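Local coordinates for NifU like protein IscU (Streptococcus pyogenes, PDB 1SU0) that binds a zinc ion and probably serves as a scaffold on which IscS assembles iron-sulfur clusters for delivery to other proteins, at residues P21-L27 with D57-G62; D53-I58 with V79-K84. All coordinates share one frame; numbering follows the deposited sequence.

Contact 1. Residues P21-L27 with D57-G62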
ATOM      1  N   PRO A  21     -11.786   3.247  -0.282  1.00 23.66           N
ATOM      2  CA  PRO A  21     -10.720   2.241  -0.292  1.00 23.38           C
ATOM      3  C   PRO A  21     -11.139   0.870  -0.801  1.00 23.11           C
ATOM      4  O   PRO A  21     -12.240   0.404  -0.532  1.00 22.89           O
ATOM      5  CB  PRO A  21     -10.328   2.135   1.180  1.00 23.26           C
ATOM      6  CG  PRO A  21     -10.642   3.469   1.730  1.00 23.88           C
ATOM      7  CD  PRO A  21     -11.824   3.978   0.999  1.00 23.38           C
ATOM      8  N   HIS A  22     -10.221   0.251  -1.534  1.00 22.91           N
ATOM      9  CA  HIS A  22     -10.336  -1.100  -2.038  1.00 22.98           C
ATOM     10  C   HIS A  22      -9.867  -2.066  -0.977  1.00 23.49           C
ATOM     11  O   HIS A  22      -8.996  -1.738  -0.162  1.00 23.50           O
ATOM     12  CB  HIS A  22      -9.414  -1.252  -3.240  1.00 23.06           C
ATOM     13  CG  HIS A  22      -9.859  -0.482  -4.431  1.00 23.14           C
ATOM     14  ND1 HIS A  22     -10.929   0.383  -4.395  1.00 22.91           N
ATOM     15  CD2 HIS A  22      -9.405  -0.472  -5.705  1.00 24.42           C
ATOM     16  CE1 HIS A  22     -11.112   0.900  -5.596  1.00 24.58           C
ATOM     17  NE2 HIS A  22     -10.195   0.402  -6.409  1.00 25.62           N
ATOM     18  N   HIS A  23     -10.412  -3.274  -0.991  1.00 23.87           N
ATOM     19  CA  HIS A  23     -10.019  -4.280  -0.017  1.00 24.56           C
ATOM     20  C   HIS A  23     -10.007  -3.672   1.399  1.00 24.69           C
ATOM     21  O   HIS A  23      -9.000  -3.755   2.110  1.00 24.06           O
ATOM     22  CB  HIS A  23      -8.642  -4.856  -0.384  1.00 24.93           C
ATOM     23  CG  HIS A  23      -8.606  -5.524  -1.723  1.00 26.30           C
ATOM     24  ND1 HIS A  23      -8.025  -6.756  -1.922  1.00 28.15           N
ATOM     25  CD2 HIS A  23      -9.093  -5.139  -2.930  1.00 27.56           C
ATOM     26  CE1 HIS A  23      -8.149  -7.100  -3.192  1.00 28.82           C
ATOM     27  NE2 HIS A  23      -8.794  -6.135  -3.825  1.00 28.43           N
ATOM     28  N   HIS A  24     -11.125  -3.038   1.772  1.00 24.90           N
ATOM     29  CA  HIS A  24     -11.259  -2.355   3.053  1.00 25.40           C
ATOM     30  C   HIS A  24     -11.999  -3.266   4.011  1.00 25.77           C
ATOM     31  O   HIS A  24     -12.748  -4.137   3.585  1.00 25.93           O
ATOM     32  CB  HIS A  24     -12.039  -1.044   2.888  1.00 25.69           C
ATOM     33  CG  HIS A  24     -11.920  -0.102   4.053  1.00 26.60           C
ATOM     34  ND1 HIS A  24     -10.706   0.280   4.591  1.00 27.59           N
ATOM     35  CD2 HIS A  24     -12.870   0.540   4.777  1.00 27.36           C
ATOM     36  CE1 HIS A  24     -10.916   1.119   5.594  1.00 28.34           C
ATOM     37  NE2 HIS A  24     -12.220   1.283   5.733  1.00 27.98           N
ATOM     38  N   GLY A  25     -11.825  -3.029   5.306  1.00 26.01           N
ATOM     39  CA  GLY A  25     -12.319  -3.925   6.326  1.00 25.99           C
ATOM     40  C   GLY A  25     -11.240  -4.915   6.722  1.00 26.08           C
ATOM     41  O   GLY A  25     -10.044  -4.702   6.469  1.00 26.18           O
ATOM     42  N   GLN A  26     -11.685  -6.003   7.346  1.00 26.01           N
ATOM     43  CA  GLN A  26     -10.811  -7.021   7.919  1.00 25.76           C
ATOM     44  C   GLN A  26     -11.309  -8.401   7.518  1.00 25.72           C
ATOM     45  O   GLN A  26     -12.519  -8.632   7.437  1.00 25.85           O
ATOM     46  CB  GLN A  26     -10.796  -6.917   9.461  1.00 25.67           C
ATOM     47  CG  GLN A  26     -10.507  -5.507  10.025  1.00 24.80           C
ATOM     48  CD  GLN A  26      -9.027  -5.156  10.059  1.00 23.30           C
ATOM     49  OE1 GLN A  26      -8.495  -4.527   9.128  1.00 21.60           O
ATOM     50  NE2 GLN A  26      -8.363  -5.545  11.139  1.00 21.77           N
ATOM     51  N   LEU A  27     -10.365  -9.312   7.294  1.00 25.56           N
ATOM     52  CA  LEU A  27     -10.663 -10.704   6.985  1.00 25.48           C
ATOM     53  C   LEU A  27     -10.908 -11.495   8.264  1.00 25.50           C
ATOM     54  O   LEU A  27     -10.308 -11.212   9.305  1.00 25.25           O
ATOM     55  CB  LEU A  27      -9.496 -11.331   6.225  1.00 25.63           C
ATOM     56  CG  LEU A  27      -9.050 -10.666   4.918  1.00 25.33           C
ATOM     57  CD1 LEU A  27      -7.895 -11.457   4.306  1.00 24.76           C
ATOM     58  CD2 LEU A  27     -10.199 -10.535   3.929  1.00 24.98           C
ATOM     59  N   ASP A  57      -6.123 -13.580  -0.132  1.00 24.48           N
ATOM     60  CA  ASP A  57      -6.883 -12.342   0.041  1.00 24.58           C
ATOM     61  C   ASP A  57      -6.228 -11.381   1.049  1.00 24.48           C
ATOM     62  O   ASP A  57      -5.362 -11.776   1.839  1.00 24.53           O
ATOM     63  CB  ASP A  57      -8.339 -12.654   0.448  1.00 24.45           C
ATOM     64  CG  ASP A  57      -9.330 -11.564   0.010  1.00 24.42           C
ATOM     65  OD1 ASP A  57     -10.370 -11.394   0.689  1.00 24.49           O
ATOM     66  OD2 ASP A  57      -9.158 -10.825  -0.989  1.00 23.60           O
ATOM     67  N   ILE A  58      -6.661 -10.120   0.995  1.00 24.26           N
ATOM     68  CA  ILE A  58      -6.107  -9.037   1.813  1.00 23.98           C
ATOM     69  C   ILE A  58      -7.151  -7.953   2.095  1.00 24.30           C
ATOM     70  O   ILE A  58      -8.040  -7.700   1.275  1.00 23.97           O
ATOM     71  CB  ILE A  58      -4.870  -8.431   1.106  1.00 24.02           C
ATOM     72  CG1 ILE A  58      -4.126  -7.466   2.018  1.00 22.70           C
ATOM     73  CG2 ILE A  58      -5.243  -7.771  -0.246  1.00 23.45           C
ATOM     74  CD1 ILE A  58      -2.728  -7.165   1.508  1.00 22.40           C
ATOM     75  N   ALA A  59      -7.026  -7.326   3.263  1.00 24.40           N
ATOM     76  CA  ALA A  59      -7.965  -6.316   3.726  1.00 24.87           C
ATOM     77  C   ALA A  59      -7.314  -5.400   4.753  1.00 25.16           C
ATOM     78  O   ALA A  59      -6.431  -5.822   5.516  1.00 25.21           O
ATOM     79  CB  ALA A  59      -9.199  -6.975   4.333  1.00 25.06           C
ATOM     80  N   PHE A  60      -7.761  -4.146   4.771  1.00 25.23           N
ATOM     81  CA  PHE A  60      -7.210  -3.153   5.680  1.00 25.42           C
ATOM     82  C   PHE A  60      -8.222  -2.123   6.196  1.00 25.92           C
ATOM     83  O   PHE A  60      -9.262  -1.839   5.588  1.00 25.59           O
ATOM     84  CB  PHE A  60      -6.025  -2.423   5.053  1.00 25.40           C
ATOM     85  CG  PHE A  60      -6.417  -1.196   4.303  1.00 25.17           C
ATOM     86  CD1 PHE A  60      -6.403   0.050   4.927  1.00 24.71           C
ATOM     87  CD2 PHE A  60      -6.843  -1.290   2.969  1.00 24.60           C
ATOM     88  CE1 PHE A  60      -6.804   1.183   4.250  1.00 23.80           C
ATOM     89  CE2 PHE A  60      -7.233  -0.177   2.286  1.00 22.84           C
ATOM     90  CZ  PHE A  60      -7.217   1.070   2.922  1.00 24.46           C
ATOM     91  N   ALA A  61      -7.856  -1.556   7.334  1.00 26.04           N
ATOM     92  CA  ALA A  61      -8.666  -0.579   8.010  1.00 26.53           C
ATOM     93  C   ALA A  61      -7.750   0.297   8.847  1.00 27.08           C
ATOM     94  O   ALA A  61      -6.686  -0.139   9.283  1.00 27.60           O
ATOM     95  CB  ALA A  61      -9.688  -1.269   8.882  1.00 26.59           C
ATOM     96  N   GLY A  62      -8.152   1.537   9.069  1.00 27.59           N
ATOM     97  CA  GLY A  62      -7.358   2.432   9.885  1.00 28.02           C
ATOM     98  C   GLY A  62      -7.792   3.876   9.776  1.00 28.50           C
ATOM     99  O   GLY A  62      -8.983   4.174   9.688  1.00 28.76           O
TER
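His24 sets the edge of its imidazole against the face of the Phe60 ring in a T-shaped pair, the centroids 5.1 Å apart and the planes at 70°. Its CG lies anti to the backbone N (chi1 -165°), which brings the ring back to the strand although the CB bond points away from it; ND1 then stands above the phenyl rim, while Pro21 CG lies over one face of the imidazole, off toward its rim. Pro21 CB also reaches Phe60 CZ at 3.7 Å, approaching obliquely, and His22 O meets the phenyl edge at CE2, 3.4 Å away, close to the ring plane.

This is the loop between helix 8-19 and strand 33-36 lying along 55-63, an outermost strand of the three-stranded antiparallel sheet in the NifU-like fold. A single bridge, His24 with Phe60, joins the backbones: Phe60 N donates to His23 O at 3.0 Å, and Gly25 N gives a weak bond to Phe60 O.

Toward Asp57 the side chains take over. His23 ND1 makes a weak hydrogen bond, 3.3 Å long, to Ile58 O, which sits at the imidazole edge; the methyl Ile58 CG2 comes to 3.4 Å from the same ND1. Leu27 folds its isobutyl group over the strand, CD2 touching Ala59 CB at 3.7 Å and Asp57 OD1 at 3.4 Å.

Contact 2. Residues D53-I58 with V79-K84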
ATOM      1  N   ASP A  53       1.936 -20.222  -0.953  1.00 24.62           N
ATOM      2  CA  ASP A  53       2.906 -19.166  -0.696  1.00 24.53           C
ATOM      3  C   ASP A  53       2.332 -17.810  -1.159  1.00 24.43           C
ATOM      4  O   ASP A  53       2.808 -16.752  -0.749  1.00 24.15           O
ATOM      5  CB  ASP A  53       4.226 -19.487  -1.424  1.00 24.47           C
ATOM      6  CG  ASP A  53       5.428 -18.805  -0.793  1.00 24.42           C
ATOM      7  OD1 ASP A  53       6.321 -18.366  -1.550  1.00 24.27           O
ATOM      8  OD2 ASP A  53       5.566 -18.660   0.445  1.00 23.66           O
ATOM      9  N   LYS A  54       1.308 -17.857  -2.011  1.00 24.43           N
ATOM     10  CA  LYS A  54       0.666 -16.662  -2.542  1.00 24.69           C
ATOM     11  C   LYS A  54      -0.295 -16.009  -1.547  1.00 24.66           C
ATOM     12  O   LYS A  54      -0.580 -16.556  -0.484  1.00 24.54           O
ATOM     13  CB  LYS A  54      -0.082 -17.001  -3.839  1.00 24.85           C
ATOM     14  CG  LYS A  54      -1.485 -17.603  -3.650  1.00 25.08           C
ATOM     15  CD  LYS A  54      -2.408 -17.224  -4.802  1.00 25.54           C
ATOM     16  CE  LYS A  54      -3.767 -17.902  -4.689  1.00 25.57           C
ATOM     17  NZ  LYS A  54      -3.710 -19.354  -5.069  1.00 26.42           N
ATOM     18  N   ILE A  55      -0.794 -14.834  -1.921  1.00 24.71           N
ATOM     19  CA  ILE A  55      -1.768 -14.100  -1.119  1.00 24.72           C
ATOM     20  C   ILE A  55      -3.172 -14.387  -1.676  1.00 24.97           C
ATOM     21  O   ILE A  55      -3.552 -13.883  -2.731  1.00 24.92           O
ATOM     22  CB  ILE A  55      -1.429 -12.579  -1.102  1.00 24.54           C
ATOM     23  CG1 ILE A  55      -0.152 -12.334  -0.290  1.00 24.12           C
ATOM     24  CG2 ILE A  55      -2.577 -11.754  -0.525  1.00 24.66           C
ATOM     25  CD1 ILE A  55       0.529 -11.006  -0.567  1.00 23.07           C
ATOM     26  N   GLU A  56      -3.913 -15.245  -0.974  1.00 25.19           N
ATOM     27  CA  GLU A  56      -5.310 -15.545  -1.302  1.00 25.16           C
ATOM     28  C   GLU A  56      -6.124 -14.252  -1.281  1.00 24.78           C
ATOM     29  O   GLU A  56      -6.727 -13.873  -2.284  1.00 24.47           O
ATOM     30  CB  GLU A  56      -5.893 -16.559  -0.293  1.00 25.43           C
ATOM     31  CG  GLU A  56      -6.801 -17.646  -0.879  1.00 26.06           C
ATOM     32  CD  GLU A  56      -8.249 -17.216  -1.086  1.00 26.93           C
ATOM     33  OE1 GLU A  56      -8.679 -16.188  -0.503  1.00 26.96           O
ATOM     34  OE2 GLU A  56      -8.969 -17.929  -1.829  1.00 27.39           O
ATOM     35  N   ASP A  57      -6.123 -13.580  -0.132  1.00 24.48           N
ATOM     36  CA  ASP A  57      -6.883 -12.342   0.041  1.00 24.58           C
ATOM     37  C   ASP A  57      -6.228 -11.381   1.049  1.00 24.48           C
ATOM     38  O   ASP A  57      -5.362 -11.776   1.839  1.00 24.53           O
ATOM     39  CB  ASP A  57      -8.339 -12.654   0.448  1.00 24.45           C
ATOM     40  CG  ASP A  57      -9.330 -11.564   0.010  1.00 24.42           C
ATOM     41  OD1 ASP A  57     -10.370 -11.394   0.689  1.00 24.49           O
ATOM     42  OD2 ASP A  57      -9.158 -10.825  -0.989  1.00 23.60           O
ATOM     43  N   ILE A  58      -6.661 -10.120   0.995  1.00 24.26           N
ATOM     44  CA  ILE A  58      -6.107  -9.037   1.813  1.00 23.98           C
ATOM     45  C   ILE A  58      -7.151  -7.953   2.095  1.00 24.30           C
ATOM     46  O   ILE A  58      -8.040  -7.700   1.275  1.00 23.97           O
ATOM     47  CB  ILE A  58      -4.870  -8.431   1.106  1.00 24.02           C
ATOM     48  CG1 ILE A  58      -4.126  -7.466   2.018  1.00 22.70           C
ATOM     49  CG2 ILE A  58      -5.243  -7.771  -0.246  1.00 23.45           C
ATOM     50  CD1 ILE A  58      -2.728  -7.165   1.508  1.00 22.40           C
ATOM     51  N   VAL A  79      -0.683  -6.293  -4.744  1.00 24.98           N
ATOM     52  CA  VAL A  79      -0.027  -7.438  -4.128  1.00 25.30           C
ATOM     53  C   VAL A  79      -0.901  -8.691  -4.081  1.00 25.69           C
ATOM     54  O   VAL A  79      -0.404  -9.790  -3.818  1.00 25.21           O
ATOM     55  CB  VAL A  79       0.460  -7.096  -2.696  1.00 25.32           C
ATOM     56  CG1 VAL A  79       1.374  -5.879  -2.728  1.00 25.79           C
ATOM     57  CG2 VAL A  79      -0.698  -6.900  -1.742  1.00 24.12           C
ATOM     58  N   ILE A  80      -2.195  -8.515  -4.326  1.00 26.42           N
ATOM     59  CA  ILE A  80      -3.152  -9.587  -4.156  1.00 26.98           C
ATOM     60  C   ILE A  80      -2.772 -10.718  -5.103  1.00 27.42           C
ATOM     61  O   ILE A  80      -2.732 -10.553  -6.329  1.00 27.76           O
ATOM     62  CB  ILE A  80      -4.625  -9.063  -4.347  1.00 26.94           C
ATOM     63  CG1 ILE A  80      -5.652 -10.008  -3.704  1.00 26.46           C
ATOM     64  CG2 ILE A  80      -4.958  -8.792  -5.805  1.00 27.59           C
ATOM     65  CD1 ILE A  80      -5.478 -11.450  -4.025  1.00 26.79           C
ATOM     66  N   GLY A  81      -2.443 -11.855  -4.497  1.00 27.87           N
ATOM     67  CA  GLY A  81      -2.133 -13.077  -5.207  1.00 27.95           C
ATOM     68  C   GLY A  81      -0.721 -13.125  -5.712  1.00 28.20           C
ATOM     69  O   GLY A  81      -0.510 -13.633  -6.818  1.00 29.26           O
ATOM     70  N   LYS A  82       0.249 -12.653  -4.918  1.00 27.96           N
ATOM     71  CA  LYS A  82       1.629 -12.543  -5.411  1.00 27.71           C
ATOM     72  C   LYS A  82       2.600 -13.563  -4.815  1.00 27.59           C
ATOM     73  O   LYS A  82       2.815 -14.607  -5.433  1.00 28.53           O
ATOM     74  CB  LYS A  82       2.155 -11.112  -5.252  1.00 27.66           C
ATOM     75  CG  LYS A  82       1.540 -10.124  -6.242  1.00 27.02           C
ATOM     76  CD  LYS A  82       2.095 -10.307  -7.647  1.00 26.18           C
ATOM     77  CE  LYS A  82       1.632  -9.216  -8.584  1.00 25.36           C
ATOM     78  NZ  LYS A  82       0.173  -9.303  -8.796  1.00 25.70           N
ATOM     79  N   SER A  83       3.193 -13.285  -3.654  1.00 27.02           N
ATOM     80  CA  SER A  83       4.255 -14.143  -3.099  1.00 26.56           C
ATOM     81  C   SER A  83       5.069 -13.373  -2.073  1.00 26.10           C
ATOM     82  O   SER A  83       5.403 -12.212  -2.295  1.00 25.87           O
ATOM     83  CB  SER A  83       5.176 -14.715  -4.231  1.00 26.80           C
ATOM     84  OG  SER A  83       6.559 -14.741  -3.912  1.00 26.52           O
ATOM     85  N   LYS A  84       5.401 -14.016  -0.954  1.00 25.73           N
ATOM     86  CA  LYS A  84       6.287 -13.402   0.036  1.00 25.64           C
ATOM     87  C   LYS A  84       7.304 -12.532  -0.699  1.00 25.21           C
ATOM     88  O   LYS A  84       7.439 -11.336  -0.416  1.00 25.17           O
ATOM     89  CB  LYS A  84       7.011 -14.451   0.933  1.00 25.88           C
ATOM     90  CG  LYS A  84       8.264 -15.208   0.327  1.00 26.91           C
ATOM     91  CD  LYS A  84       8.866 -16.180   1.337  1.00 27.62           C
ATOM     92  CE  LYS A  84      10.205 -16.727   0.881  1.00 28.47           C
ATOM     93  NZ  LYS A  84      10.695 -17.859   1.742  1.00 28.05           N
TER
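Ile55 O faces the turn, where Gly81 presents both its N, 2.9 Å away, and its CA, which makes a CA-H...O contact to this oxygen. The methyl Ile80 CD1 closes in on the same Ile55 O to 3.4 Å. Residues Val79 to Lys82 form a type II beta turn, with Gly81 in its third position at phi 82°, and it is this corner that is pressed against the strand.

Ile80 reaches across with the tip of its longer branch. With chi1 at -160°, CG1 swings away from the backbone N, and the bend at chi2 (-48°) turns CD1 over the strand backbone, 3.2 Å from Glu56 O. That carbonyl lies in a classic beta bulge, where Glu56 and Asp57 together face Lys49. Further along, Ile58 CD1 meets Val79 CG2 at 3.8 Å, the two side chains nearly perpendicular, whereas Ile58 and Ile80 run alongside one another, pointing opposite ways, with Ile58 CG2 4.1 Å from Ile80 CG1. Ile55 sends CD1 to Val79 O at 3.6 Å.

The other end is polar and looser. Lys54 NZ turns to a salt bridge with Asp51, and Ser83, the N-cap of helix 84-97, bonds through OG to Glu86 N. Asp53 OD2 and Lys84 NZ, opposite in charge, stay 5.4 Å apart.

The turn thus links helices 66-79 and 84-97 beside the Ile55-Ile58 part of strand 55-63, with Val79 also packed on Trp132 and Leu135 of helix 122-139, and Ile55 on Phe50 of strand 43-50.

Both contacts draw on strand 55-63 and share Asp57 and Ile58, but they bring different partners to it. Contact 1 lays an irregular loop along the strand, holding it by one sound and one weak backbone bond and a cluster of rings; contact 2 sets an inter-helix turn against residues 53-58, mostly through aliphatic branches, with no clear hydrogen bond between its segments. Each is partly buried: Ala59 and Phe60 are enclosed in the first, Ile55 and Val79 in the second, while His24 and Lys84 lie exposed. The two meet where His23 CE1 packs on Ile80 CG1 at 3.9 Å. Gly62 of contact 1 lies about 12 Å from the bound zinc ion; contact 2 is away from it.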